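Local coordinates for CD180 antigen (Mus musculus, PDB 3T6Q), which may cooperate with MD-1 and TLR4 in the innate response of B cells to bacterial lipopolysaccharide, leading to NF-kappa-B activation, at residues L341-E347 with L370-L375; H329-N335 with E354-D360; L391-F396 with Q418-L424. All coordinates share one frame; numbering follows the deposited sequence.

Interaction 1 (L341-E347 with L370-L375); sequences LGTGCLE and LQLRNL. With NAG (2-acetamido-2-deoxy-beta-D-glucopyranose), chain T.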
loop_
_atom_site.group_PDB
_atom_site.type_symbol
_atom_site.label_atom_id
_atom_site.label_comp_id
_atom_site.label_asym_id
_atom_site.label_seq_id
_atom_site.Cartn_x
_atom_site.Cartn_y
_atom_site.Cartn_z
ATOM N N LEU A 341 -6.586 -46.466 17.980
ATOM C CA LEU A 341 -7.953 -46.149 18.423
ATOM C C LEU A 341 -8.283 -46.758 19.789
ATOM O O LEU A 341 -9.205 -46.314 20.477
ATOM C CB LEU A 341 -8.988 -46.656 17.406
ATOM C CG LEU A 341 -8.958 -46.001 16.008
ATOM C CD1 LEU A 341 -10.211 -46.349 15.209
ATOM C CD2 LEU A 341 -8.801 -44.484 16.156
ATOM N N GLY A 342 -7.559 -47.794 20.157
ATOM C CA GLY A 342 -7.735 -48.412 21.473
ATOM C C GLY A 342 -9.060 -49.140 21.531
ATOM O O GLY A 342 -9.624 -49.504 20.482
ATOM N N THR A 343 -9.568 -49.343 22.744
ATOM C CA THR A 343 -10.846 -50.044 22.936
ATOM C C THR A 343 -11.686 -49.220 23.909
ATOM O O THR A 343 -11.194 -48.890 25.001
ATOM C CB THR A 343 -10.611 -51.447 23.570
ATOM O OG1 THR A 343 -9.951 -52.300 22.616
ATOM C CG2 THR A 343 -11.936 -52.058 24.044
ATOM N N GLY A 344 -12.908 -48.862 23.504
ATOM C CA GLY A 344 -13.815 -48.114 24.351
ATOM C C GLY A 344 -13.387 -46.701 24.737
ATOM O O GLY A 344 -13.873 -46.180 25.727
ATOM N N CYS A 345 -12.488 -46.084 23.958
ATOM C CA CYS A 345 -11.936 -44.755 24.284
ATOM C C CYS A 345 -12.954 -43.661 24.124
ATOM O O CYS A 345 -12.758 -42.571 24.649
ATOM C CB CYS A 345 -10.731 -44.439 23.424
ATOM S SG CYS A 345 -9.349 -45.540 23.793
ATOM N N LEU A 346 -14.041 -43.938 23.390
ATOM C CA LEU A 346 -15.087 -42.932 23.194
ATOM C C LEU A 346 -16.406 -43.378 23.847
ATOM O O LEU A 346 -17.465 -42.788 23.629
ATOM C CB LEU A 346 -15.288 -42.626 21.699
ATOM C CG LEU A 346 -14.125 -42.111 20.869
ATOM C CD1 LEU A 346 -14.534 -41.798 19.434
ATOM C CD2 LEU A 346 -13.500 -40.853 21.481
ATOM N N GLU A 347 -16.350 -44.399 24.693
ATOM C CA GLU A 347 -17.596 -45.015 25.149
ATOM C C GLU A 347 -18.552 -44.066 25.964
ATOM O O GLU A 347 -19.750 -44.343 26.062
ATOM C CB GLU A 347 -17.292 -46.289 25.930
ATOM C CG GLU A 347 -16.567 -46.019 27.246
ATOM C CD GLU A 347 -16.214 -47.307 28.002
ATOM O OE1 GLU A 347 -15.578 -47.177 29.063
ATOM O OE2 GLU A 347 -16.542 -48.423 27.527
ATOM N N LEU A 370 -14.859 -52.862 18.971
ATOM C CA LEU A 370 -14.130 -52.483 20.165
ATOM C C LEU A 370 -13.852 -50.968 20.172
ATOM O O LEU A 370 -13.934 -50.297 21.213
ATOM C CB LEU A 370 -12.783 -53.243 20.227
ATOM C CG LEU A 370 -12.724 -54.786 20.208
ATOM C CD1 LEU A 370 -11.496 -55.360 20.898
ATOM C CD2 LEU A 370 -13.952 -55.452 20.776
ATOM N N GLN A 371 -13.448 -50.451 19.008
ATOM C CA GLN A 371 -13.020 -49.053 18.883
ATOM C C GLN A 371 -14.152 -48.060 19.086
ATOM O O GLN A 371 -13.962 -47.002 19.700
ATOM C CB GLN A 371 -12.348 -48.829 17.515
ATOM C CG GLN A 371 -11.066 -49.670 17.330
ATOM C CD GLN A 371 -11.313 -51.084 16.804
ATOM O OE1 GLN A 371 -12.446 -51.553 16.742
ATOM N NE2 GLN A 371 -10.236 -51.773 16.427
ATOM N N LEU A 372 -15.319 -48.419 18.578
ATOM C CA LEU A 372 -16.519 -47.576 18.628
ATOM C C LEU A 372 -17.534 -48.053 19.687
ATOM O O LEU A 372 -18.737 -47.768 19.569
ATOM C CB LEU A 372 -17.194 -47.582 17.261
ATOM C CG LEU A 372 -16.298 -47.195 16.057
ATOM C CD1 LEU A 372 -17.090 -47.419 14.782
ATOM C CD2 LEU A 372 -15.790 -45.778 16.175
ATOM N N ARG A 373 -17.048 -48.804 20.676
ATOM C CA ARG A 373 -17.908 -49.353 21.746
ATOM C C ARG A 373 -18.824 -48.267 22.324
ATOM O O ARG A 373 -18.362 -47.177 22.672
ATOM C CB ARG A 373 -17.042 -49.963 22.861
ATOM C CG ARG A 373 -17.814 -50.576 24.025
ATOM C CD ARG A 373 -16.864 -51.205 25.044
ATOM N NE ARG A 373 -16.351 -52.451 24.502
ATOM C CZ ARG A 373 -15.350 -53.143 25.052
ATOM N NH1 ARG A 373 -14.946 -54.276 24.490
ATOM N NH2 ARG A 373 -14.775 -52.709 26.181
ATOM N N ASN A 374 -20.111 -48.573 22.396
ATOM C CA ASN A 374 -21.131 -47.711 23.038
ATOM C C ASN A 374 -21.553 -46.487 22.225
ATOM O O ASN A 374 -22.273 -45.641 22.743
ATOM C CB ASN A 374 -20.702 -47.263 24.465
ATOM C CG ASN A 374 -21.893 -47.137 25.419
ATOM O OD1 ASN A 374 -22.854 -47.876 25.297
ATOM N ND2 ASN A 374 -21.836 -46.198 26.346
ATOM N N LEU A 375 -21.088 -46.348 20.968
ATOM C CA LEU A 375 -21.491 -45.168 20.181
ATOM C C LEU A 375 -22.836 -45.420 19.499
ATOM O O LEU A 375 -22.958 -45.359 18.273
ATOM C CB LEU A 375 -20.369 -44.738 19.188
ATOM C CG LEU A 375 -19.048 -44.308 19.866
ATOM C CD1 LEU A 375 -18.081 -43.928 18.753
ATOM C CD2 LEU A 375 -19.259 -43.075 20.724
HETATM C C1 NAG T . -22.936 -46.074 27.293
HETATM C C2 NAG T . -22.406 -45.470 28.600
HETATM C C3 NAG T . -23.511 -45.343 29.653
HETATM C C4 NAG T . -24.772 -44.692 29.066
HETATM C C5 NAG T . -25.216 -45.358 27.753
HETATM C C6 NAG T . -26.311 -44.528 27.074
HETATM C C7 NAG T . -20.191 -45.816 29.618
HETATM C C8 NAG T . -19.224 -46.813 30.159
HETATM N N2 NAG T . -21.345 -46.317 29.149
HETATM O O3 NAG T . -22.987 -44.537 30.697
HETATM O O4 NAG T . -25.842 -44.639 30.016
HETATM O O5 NAG T . -24.123 -45.436 26.825
HETATM O O6 NAG T . -26.606 -45.186 25.850
HETATM O O7 NAG T . -19.906 -44.615 29.622
HETATM O O HOH W 1 -11.775 -46.712 21.322
HETATM O O HOH W 2 -15.532 -46.296 22.173
#
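Arg-373 starts with CG anti to the backbone N (chi1 -180°) and bends only at CD, and this carries its guanidinium across the methyl of Thr-343. Thr-343 CG2 lies over one face of that group, off toward the rim, 3.6 Å from Arg-373 NH2. Glu-347 has CG between its own N and carbonyl carbon (chi1 67°) and is extended beyond. It therefore runs alongside Arg-373 in the same direction. Their charged ends do not touch: Glu-347 OE2 is 4.8 Å from Arg-373 NH2, which may still give a mild attraction.

Two direct hydrogen bonds join the segments. Gly-344 N donates to Leu-370 O at 2.9 Å. Asn-374 ND2 donates to Glu-347 O at 2.8 Å, with the oxygen close to the amide plane. The same nitrogen carries the N-linked NAG, so the glycosylated amide is also held to the neighbouring turn. The sugar's acetyl methyl C8 lies 3.7 Å from Glu-347 CD.

Two waters fill in between the backbones. One receives from Cys-345 N and donates to Leu-341 O and Gln-371 O. The other receives from Leu-346 N and donates to Gln-371 O and Arg-373 O. The side chains of Leu-341 and Gln-371 cross at about a right angle and meet through Leu-341 CB and Gln-371 CG at 3.7 Å. The amide of Gln-371 turns off to Asp-366 O. Leu-375 CD2 packs 4.1 Å from Leu-346 CB.

These are equivalent turns of successive leucine-rich repeats, on the convex side of the solenoid. Cys-345 ties back to Cys-317 by a disulfide. Leu-346 reaches Leu-316 and, inward, strand 354-356.

Interaction 2 (H329-N335 with E354-D360); sequences HLSIKGN and ELDLSHD. With NAG (2-acetamido-2-deoxy-beta-D-glucopyranose), chain E; MAN (alpha-D-mannopyranose), chain B; MAN (alpha-D-mannopyranose), chain C; NAG (2-acetamido-2-deoxy-beta-D-glucopyranose), chain D.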
loop_
_atom_site.group_PDB
_atom_site.type_symbol
_atom_site.label_atom_id
_atom_site.label_comp_id
_atom_site.label_asym_id
_atom_site.label_seq_id
_atom_site.Cartn_x
_atom_site.Cartn_y
_atom_site.Cartn_z
ATOM N N HIS A 329 -20.604 -33.997 17.742
ATOM C CA HIS A 329 -19.673 -34.038 16.605
ATOM C C HIS A 329 -18.239 -34.000 17.094
ATOM O O HIS A 329 -17.852 -33.120 17.879
ATOM C CB HIS A 329 -19.879 -32.810 15.679
ATOM C CG HIS A 329 -21.308 -32.686 15.136
ATOM N ND1 HIS A 329 -21.578 -32.622 13.810
ATOM C CD2 HIS A 329 -22.549 -32.612 15.791
ATOM C CE1 HIS A 329 -22.917 -32.528 13.630
ATOM N NE2 HIS A 329 -23.505 -32.535 14.843
ATOM N N LEU A 330 -17.424 -34.918 16.578
ATOM C CA LEU A 330 -15.998 -35.009 16.942
ATOM C C LEU A 330 -15.181 -35.271 15.676
ATOM O O LEU A 330 -15.432 -36.248 14.986
ATOM C CB LEU A 330 -15.770 -36.175 17.934
ATOM C CG LEU A 330 -14.271 -36.438 18.290
ATOM C CD1 LEU A 330 -13.647 -35.225 18.999
ATOM C CD2 LEU A 330 -14.178 -37.658 19.188
ATOM N N SER A 331 -14.224 -34.376 15.385
ATOM C CA SER A 331 -13.315 -34.505 14.253
ATOM C C SER A 331 -11.905 -34.596 14.731
ATOM O O SER A 331 -11.447 -33.725 15.485
ATOM C CB SER A 331 -13.411 -33.261 13.366
ATOM O OG SER A 331 -14.707 -33.229 12.838
ATOM N N ILE A 332 -11.225 -35.673 14.364
ATOM C CA ILE A 332 -9.822 -35.800 14.727
ATOM C C ILE A 332 -9.187 -36.395 13.490
ATOM O O ILE A 332 -8.869 -37.561 13.447
ATOM C CB ILE A 332 -9.580 -36.744 15.929
ATOM C CG1 ILE A 332 -10.487 -36.395 17.093
ATOM C CG2 ILE A 332 -8.118 -36.625 16.389
ATOM C CD1 ILE A 332 -10.455 -37.427 18.206
ATOM N N LYS A 333 -9.040 -35.590 12.473
ATOM C CA LYS A 333 -8.483 -36.127 11.218
ATOM C C LYS A 333 -7.105 -35.539 10.957
ATOM O O LYS A 333 -6.757 -34.496 11.532
ATOM C CB LYS A 333 -9.425 -35.816 10.055
ATOM C CG LYS A 333 -9.163 -34.455 9.435
ATOM C CD LYS A 333 -9.667 -34.416 7.982
ATOM C CE LYS A 333 -9.444 -33.047 7.368
ATOM N NZ LYS A 333 -10.299 -32.056 8.096
ATOM N N GLY A 334 -6.302 -36.205 10.122
ATOM C CA GLY A 334 -4.936 -35.715 9.840
ATOM C C GLY A 334 -3.988 -35.661 11.034
ATOM O O GLY A 334 -3.092 -34.804 11.053
ATOM N N ASN A 335 -4.229 -36.484 12.061
ATOM C CA ASN A 335 -3.269 -36.640 13.188
ATOM C C ASN A 335 -1.862 -36.930 12.644
ATOM O O ASN A 335 -1.726 -37.708 11.689
ATOM C CB ASN A 335 -3.679 -37.831 14.050
ATOM C CG ASN A 335 -3.060 -37.793 15.430
ATOM O OD1 ASN A 335 -3.453 -37.001 16.267
ATOM N ND2 ASN A 335 -2.118 -38.692 15.682
ATOM N N GLU A 354 -21.632 -37.699 14.832
ATOM C CA GLU A 354 -20.711 -37.656 13.690
ATOM C C GLU A 354 -19.300 -37.798 14.205
ATOM O O GLU A 354 -18.942 -37.149 15.189
ATOM C CB GLU A 354 -20.844 -36.340 12.919
ATOM C CG GLU A 354 -22.304 -36.037 12.544
ATOM C CD GLU A 354 -22.386 -35.138 11.328
ATOM O OE1 GLU A 354 -21.324 -34.609 10.910
ATOM O OE2 GLU A 354 -23.495 -34.979 10.783
ATOM N N LEU A 355 -18.524 -38.672 13.557
ATOM C CA LEU A 355 -17.119 -38.943 13.975
ATOM C C LEU A 355 -16.247 -38.973 12.749
ATOM O O LEU A 355 -16.490 -39.762 11.809
ATOM C CB LEU A 355 -17.043 -40.294 14.709
ATOM C CG LEU A 355 -15.652 -40.782 15.169
ATOM C CD1 LEU A 355 -15.003 -39.719 16.054
ATOM C CD2 LEU A 355 -15.819 -42.082 15.949
ATOM N N ASP A 356 -15.263 -38.073 12.694
ATOM C CA ASP A 356 -14.344 -38.047 11.542
ATOM C C ASP A 356 -12.968 -38.533 12.068
ATOM O O ASP A 356 -12.352 -37.868 12.885
ATOM C CB ASP A 356 -14.263 -36.623 10.955
ATOM C CG ASP A 356 -13.313 -36.527 9.729
ATOM O OD1 ASP A 356 -12.696 -37.548 9.349
ATOM O OD2 ASP A 356 -13.201 -35.422 9.133
ATOM N N LEU A 357 -12.525 -39.700 11.616
ATOM C CA LEU A 357 -11.216 -40.270 11.977
ATOM C C LEU A 357 -10.415 -40.569 10.702
ATOM O O LEU A 357 -9.752 -41.617 10.575
ATOM C CB LEU A 357 -11.375 -41.535 12.797
ATOM C CG LEU A 357 -11.958 -41.386 14.207
ATOM C CD1 LEU A 357 -12.300 -42.770 14.770
ATOM C CD2 LEU A 357 -11.004 -40.605 15.109
ATOM N N SER A 358 -10.492 -39.634 9.777
ATOM C CA SER A 358 -9.820 -39.761 8.493
ATOM C C SER A 358 -8.341 -39.370 8.543
ATOM O O SER A 358 -7.928 -38.599 9.408
ATOM C CB SER A 358 -10.570 -38.990 7.398
ATOM O OG SER A 358 -10.583 -37.611 7.627
ATOM N N HIS A 359 -7.559 -39.920 7.610
ATOM C CA HIS A 359 -6.158 -39.487 7.437
ATOM C C HIS A 359 -5.372 -39.692 8.723
ATOM O O HIS A 359 -4.503 -38.881 9.068
ATOM C CB HIS A 359 -6.165 -38.009 7.079
ATOM C CG HIS A 359 -6.341 -37.717 5.606
ATOM N ND1 HIS A 359 -5.409 -38.048 4.692
ATOM C CD2 HIS A 359 -7.403 -37.149 4.908
ATOM C CE1 HIS A 359 -5.806 -37.644 3.462
ATOM N NE2 HIS A 359 -7.041 -37.103 3.584
ATOM N N ASP A 360 -5.633 -40.780 9.432
ATOM C CA ASP A 360 -5.016 -41.001 10.727
ATOM C C ASP A 360 -4.004 -42.188 10.765
ATOM O O ASP A 360 -3.533 -42.571 11.854
ATOM C CB ASP A 360 -6.115 -41.188 11.779
ATOM C CG ASP A 360 -6.712 -39.842 12.275
ATOM O OD1 ASP A 360 -6.091 -38.789 12.106
ATOM O OD2 ASP A 360 -7.825 -39.862 12.855
HETATM C C1 NAG E . -14.246 -38.064 4.926
HETATM C C2 NAG E . -15.105 -37.059 4.121
HETATM C C3 NAG E . -14.393 -36.692 2.798
HETATM C C4 NAG E . -12.934 -36.313 3.040
HETATM C C5 NAG E . -12.255 -37.372 3.887
HETATM C C6 NAG E . -10.787 -37.093 4.204
HETATM C C7 NAG E . -17.561 -36.906 4.029
HETATM C C8 NAG E . -18.834 -37.635 3.733
HETATM N N2 NAG E . -16.418 -37.604 3.868
HETATM O O3 NAG E . -15.084 -35.617 2.218
HETATM O O4 NAG E . -12.170 -36.241 1.834
HETATM O O5 NAG E . -12.959 -37.557 5.116
HETATM O O6 NAG E . -10.669 -36.068 5.194
HETATM O O7 NAG E . -17.610 -35.729 4.385
HETATM C C1 MAN B . -2.976 -33.729 3.716
HETATM C C2 MAN B . -2.483 -34.342 5.025
HETATM C C3 MAN B . -3.671 -34.879 5.865
HETATM C C4 MAN B . -4.717 -33.751 6.028
HETATM C C5 MAN B . -5.125 -33.171 4.649
HETATM C C6 MAN B . -6.125 -32.020 4.733
HETATM O O2 MAN B . -1.886 -33.291 5.716
HETATM O O3 MAN B . -3.182 -35.276 7.126
HETATM O O4 MAN B . -5.863 -34.211 6.738
HETATM O O5 MAN B . -3.981 -32.715 3.921
HETATM O O6 MAN B . -5.485 -30.911 5.423
HETATM C C1 MAN C . -4.917 -34.919 0.983
HETATM C C2 MAN C . -3.599 -34.357 1.527
HETATM C C3 MAN C . -2.432 -34.895 0.724
HETATM C C4 MAN C . -2.450 -36.423 0.713
HETATM C C5 MAN C . -3.778 -36.868 0.085
HETATM C C6 MAN C . -3.923 -38.402 -0.003
HETATM O O2 MAN C . -3.412 -34.835 2.848
HETATM O O3 MAN C . -1.211 -34.409 1.265
HETATM O O4 MAN C . -1.384 -36.850 -0.096
HETATM O O5 MAN C . -4.863 -36.324 0.842
HETATM O O6 MAN C . -3.622 -38.992 1.246
HETATM C C1 NAG D . -12.413 -35.130 0.969
HETATM C C2 NAG D . -11.037 -34.694 0.443
HETATM C C3 NAG D . -11.181 -33.623 -0.644
HETATM C C4 NAG D . -12.203 -34.014 -1.727
HETATM C C5 NAG D . -13.446 -34.715 -1.220
HETATM C C6 NAG D . -14.066 -35.559 -2.379
HETATM C C7 NAG D . -9.200 -34.677 2.074
HETATM C C8 NAG D . -8.626 -33.916 3.260
HETATM N N2 NAG D . -10.295 -34.152 1.550
HETATM O O3 NAG D . -9.915 -33.471 -1.333
HETATM O O4 NAG D . -12.686 -32.800 -2.308
HETATM O O5 NAG D . -13.200 -35.610 -0.129
HETATM O O6 NAG D . -15.347 -35.798 -1.854
HETATM O O7 NAG D . -8.685 -35.711 1.663
HETATM O O HOH W 3 -14.490 -33.166 10.014
#
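The parallel ladder on the concave face of the leucine-rich-repeat solenoid holds this contact, with strand 329-331 beside strand 354-356. Leu-330 N donates to Glu-354 O, Leu-330 O accepts from Asp-356 N, and Ile-332 N donates to Asp-356 O at 2.9 Å. Leu-330 and Leu-355 lie side by side on the core face, CD2 to CD1 3.8 Å. On the other face His-329 runs beside Glu-354. Water 3 joins Ser-331 OG to Asp-356 OD2.

In the consensus LxxLxLxxN, Leu-330, Ile-332 and Asn-335 match Leu-355, Leu-357 and Asp-360. Gly-334 N donates to Ser-358 O at 3.0 Å. Asp-360 OD1 takes Asn-335 N nearly head-on. Asp-360 OD2 lies 2.6 Å from Ile-332 O, a spacing that suggests Asp-360 is protonated there and donates to the carbonyl. Asp-356 OD1 accepts from Ser-358 N, an Asx turn, and from Ser-358 OG on its syn side.

A glycan lies against this end. NAG (chain E) O6 donates to Ser-358 OG, and His-359 NE2 donates to NAG (chain D) O7 at 2.9 Å. MAN (chain B) C3 sits over one face of the His-359 ring, which also stacks with Tyr-385. Lys-333 NZ makes a salt bridge to an acidic side chain of another protein's chain.

Interaction 3 (L391-F396 with Q418-L424); sequences LKTEAF and QSPFQNL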
loop_
_atom_site.group_PDB
_atom_site.type_symbol
_atom_site.label_atom_id
_atom_site.label_comp_id
_atom_site.label_asym_id
_atom_site.label_seq_id
_atom_site.Cartn_x
_atom_site.Cartn_y
_atom_site.Cartn_z
ATOM N N LEU A 391 -12.187 -56.331 8.731
ATOM C CA LEU A 391 -13.576 -56.311 9.212
ATOM C C LEU A 391 -14.143 -57.737 9.216
ATOM O O LEU A 391 -14.127 -58.420 8.183
ATOM C CB LEU A 391 -14.466 -55.399 8.349
ATOM C CG LEU A 391 -13.950 -54.025 7.931
ATOM C CD1 LEU A 391 -14.970 -53.351 7.024
ATOM C CD2 LEU A 391 -13.689 -53.158 9.151
ATOM N N LYS A 392 -14.631 -58.174 10.373
ATOM C CA LYS A 392 -15.389 -59.429 10.452
ATOM C C LYS A 392 -16.906 -59.162 10.246
ATOM O O LYS A 392 -17.322 -58.020 10.102
ATOM C CB LYS A 392 -15.116 -60.138 11.773
ATOM C CG LYS A 392 -13.655 -60.571 11.972
ATOM C CD LYS A 392 -13.356 -60.848 13.445
ATOM C CE LYS A 392 -11.852 -60.848 13.755
ATOM N NZ LYS A 392 -11.102 -61.882 12.981
ATOM N N THR A 393 -17.726 -60.220 10.228
ATOM C CA THR A 393 -19.164 -60.033 10.069
ATOM C C THR A 393 -19.703 -59.117 11.180
ATOM O O THR A 393 -19.258 -59.188 12.316
ATOM C CB THR A 393 -19.882 -61.405 10.048
ATOM O OG1 THR A 393 -19.683 -61.995 8.755
ATOM C CG2 THR A 393 -21.403 -61.233 10.281
ATOM N N GLU A 394 -20.631 -58.234 10.829
ATOM C CA GLU A 394 -21.211 -57.277 11.787
ATOM C C GLU A 394 -20.151 -56.426 12.504
ATOM O O GLU A 394 -20.094 -56.345 13.736
ATOM C CB GLU A 394 -22.137 -57.955 12.785
ATOM C CG GLU A 394 -23.249 -57.008 13.191
ATOM C CD GLU A 394 -24.219 -57.649 14.159
ATOM O OE1 GLU A 394 -25.319 -57.084 14.353
ATOM O OE2 GLU A 394 -23.860 -58.701 14.729
ATOM N N ALA A 395 -19.324 -55.801 11.674
ATOM C CA ALA A 395 -18.227 -54.972 12.109
ATOM C C ALA A 395 -18.688 -53.650 12.750
ATOM O O ALA A 395 -17.886 -52.973 13.365
ATOM C CB ALA A 395 -17.300 -54.721 10.913
ATOM N N PHE A 396 -19.980 -53.303 12.621
ATOM C CA PHE A 396 -20.500 -52.028 13.065
ATOM C C PHE A 396 -21.716 -52.245 13.987
ATOM O O PHE A 396 -22.617 -51.422 14.046
ATOM C CB PHE A 396 -20.788 -51.118 11.849
ATOM C CG PHE A 396 -19.543 -50.810 11.023
ATOM C CD1 PHE A 396 -18.690 -49.764 11.392
ATOM C CD2 PHE A 396 -19.199 -51.596 9.918
ATOM C CE1 PHE A 396 -17.524 -49.495 10.651
ATOM C CE2 PHE A 396 -18.052 -51.346 9.189
ATOM C CZ PHE A 396 -17.201 -50.289 9.545
ATOM N N GLN A 418 -17.908 -63.376 4.495
ATOM C CA GLN A 418 -18.248 -62.553 5.676
ATOM C C GLN A 418 -19.148 -61.393 5.274
ATOM O O GLN A 418 -19.110 -60.948 4.122
ATOM C CB GLN A 418 -16.989 -61.992 6.375
ATOM C CG GLN A 418 -16.113 -63.020 7.097
ATOM C CD GLN A 418 -16.651 -63.439 8.467
ATOM O OE1 GLN A 418 -16.494 -62.728 9.470
ATOM N NE2 GLN A 418 -17.266 -64.622 8.518
ATOM N N SER A 419 -19.932 -60.887 6.232
ATOM C CA SER A 419 -20.851 -59.769 5.974
ATOM C C SER A 419 -20.600 -58.607 6.948
ATOM O O SER A 419 -21.308 -58.459 7.927
ATOM C CB SER A 419 -22.314 -60.218 6.048
ATOM O OG SER A 419 -22.548 -61.249 5.123
ATOM N N PRO A 420 -19.595 -57.760 6.636
ATOM C CA PRO A 420 -19.150 -56.794 7.615
ATOM C C PRO A 420 -20.171 -55.713 7.908
ATOM O O PRO A 420 -20.142 -55.175 9.015
ATOM C CB PRO A 420 -17.852 -56.195 7.005
ATOM C CG PRO A 420 -17.785 -56.673 5.599
ATOM C CD PRO A 420 -18.747 -57.806 5.420
ATOM N N PHE A 421 -21.074 -55.431 6.952
ATOM C CA PHE A 421 -22.077 -54.347 7.098
ATOM C C PHE A 421 -23.457 -54.870 7.528
ATOM O O PHE A 421 -24.451 -54.142 7.489
ATOM C CB PHE A 421 -22.196 -53.574 5.766
ATOM C CG PHE A 421 -20.877 -53.177 5.199
ATOM C CD1 PHE A 421 -20.149 -52.123 5.770
ATOM C CD2 PHE A 421 -20.325 -53.886 4.129
ATOM C CE1 PHE A 421 -18.901 -51.786 5.256
ATOM C CE2 PHE A 421 -19.073 -53.556 3.621
ATOM C CZ PHE A 421 -18.356 -52.501 4.186
ATOM N N GLN A 422 -23.496 -56.105 7.994
ATOM C CA GLN A 422 -24.738 -56.750 8.424
ATOM C C GLN A 422 -25.450 -55.885 9.485
ATOM O O GLN A 422 -24.787 -55.373 10.356
ATOM C CB GLN A 422 -24.367 -58.094 9.041
ATOM C CG GLN A 422 -25.530 -58.930 9.525
ATOM C CD GLN A 422 -25.094 -60.338 9.894
ATOM O OE1 GLN A 422 -24.836 -61.153 9.021
ATOM N NE2 GLN A 422 -24.990 -60.618 11.191
ATOM N N ASN A 423 -26.781 -55.752 9.427
ATOM C CA ASN A 423 -27.509 -54.984 10.463
ATOM C C ASN A 423 -27.121 -53.473 10.504
ATOM O O ASN A 423 -27.189 -52.819 11.530
ATOM C CB ASN A 423 -27.363 -55.654 11.852
ATOM C CG ASN A 423 -28.035 -57.050 11.930
ATOM O OD1 ASN A 423 -28.961 -57.357 11.183
ATOM N ND2 ASN A 423 -27.571 -57.882 12.857
ATOM N N LEU A 424 -26.747 -52.922 9.354
ATOM C CA LEU A 424 -26.720 -51.476 9.200
ATOM C C LEU A 424 -27.942 -51.092 8.348
ATOM O O LEU A 424 -27.824 -50.602 7.206
ATOM C CB LEU A 424 -25.419 -51.011 8.539
ATOM C CG LEU A 424 -24.173 -51.084 9.431
ATOM C CD1 LEU A 424 -22.945 -50.621 8.615
ATOM C CD2 LEU A 424 -24.344 -50.276 10.723
HETATM O O HOH W 4 -22.131 -54.087 10.832
HETATM O O HOH W 5 -25.299 -52.682 13.609
#
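Pro-420 fits between Leu-391 and Ala-395. Its ring carbon CB meets Leu-391 CB at 3.7 Å, and Ala-395 CB lies on the same carbon from farther along the loop. Leu-391 crosses the proline at about a right angle. Further on, Leu-424 fills the corner beside Phe-396, both methyls against Phe-396 CB, CD2 at 3.8 Å. The side chains of Phe-396 and Phe-421 lie side by side, pointing the same way; Phe-396 CE2 and Phe-421 CE1 meet at 4.0 Å.

Alongside this packing runs a row of hydrogen bonds. Thr-393 OG1 sits beside its own backbone N (chi1 -77°), where it accepts a nearly straight bond from Ser-419 N at 2.8 Å. The other branch, CG2, lies against the amide of Gln-422. Gln-418 has two conformers; in one, OE1 tentatively accepts from Thr-393 N. Ser-419 O is gripped from opposite faces by Glu-394 N and Gln-422 N. Ala-395 N donates to Pro-420 O. The extended Glu-394 takes Asn-423 ND2 on OE1 at 2.8 Å, from above the carboxylate plane. Water 4 links Phe-396 N to Pro-420 O and Gln-422 O.

The two loops belong to neighbouring leucine-rich repeats and lie at the convex side of the solenoid. Segment 391-396 follows on from strand 389-391 and leads to strand 404-406. Segment 418-424 lies between strands 412-413 and 429-431. Phe-396 and Phe-421 both reach inward to Leu-405 of strand 404-406.

In the fold
From the N terminus the chain first enters strand 329-331 of interaction 2, then the outer loop 341-347 of interaction 1. It returns through 354-360, which closes interaction 2, and 370-375 closes interaction 1. The two contacts therefore cross: their segments belong largely to the same pair of repeats, LRR 11 and LRR 12, on the concave and convex sides. They meet in the core, where Leu-346, Leu-372 and Leu-375 pack on Leu-355, and Leu-346 packs on Leu-330. Interaction 3 follows in series and joins the ends of LRR 13 and LRR 14 on the convex side. Its centre lies about 17 Å from that of interaction 1, without touching it.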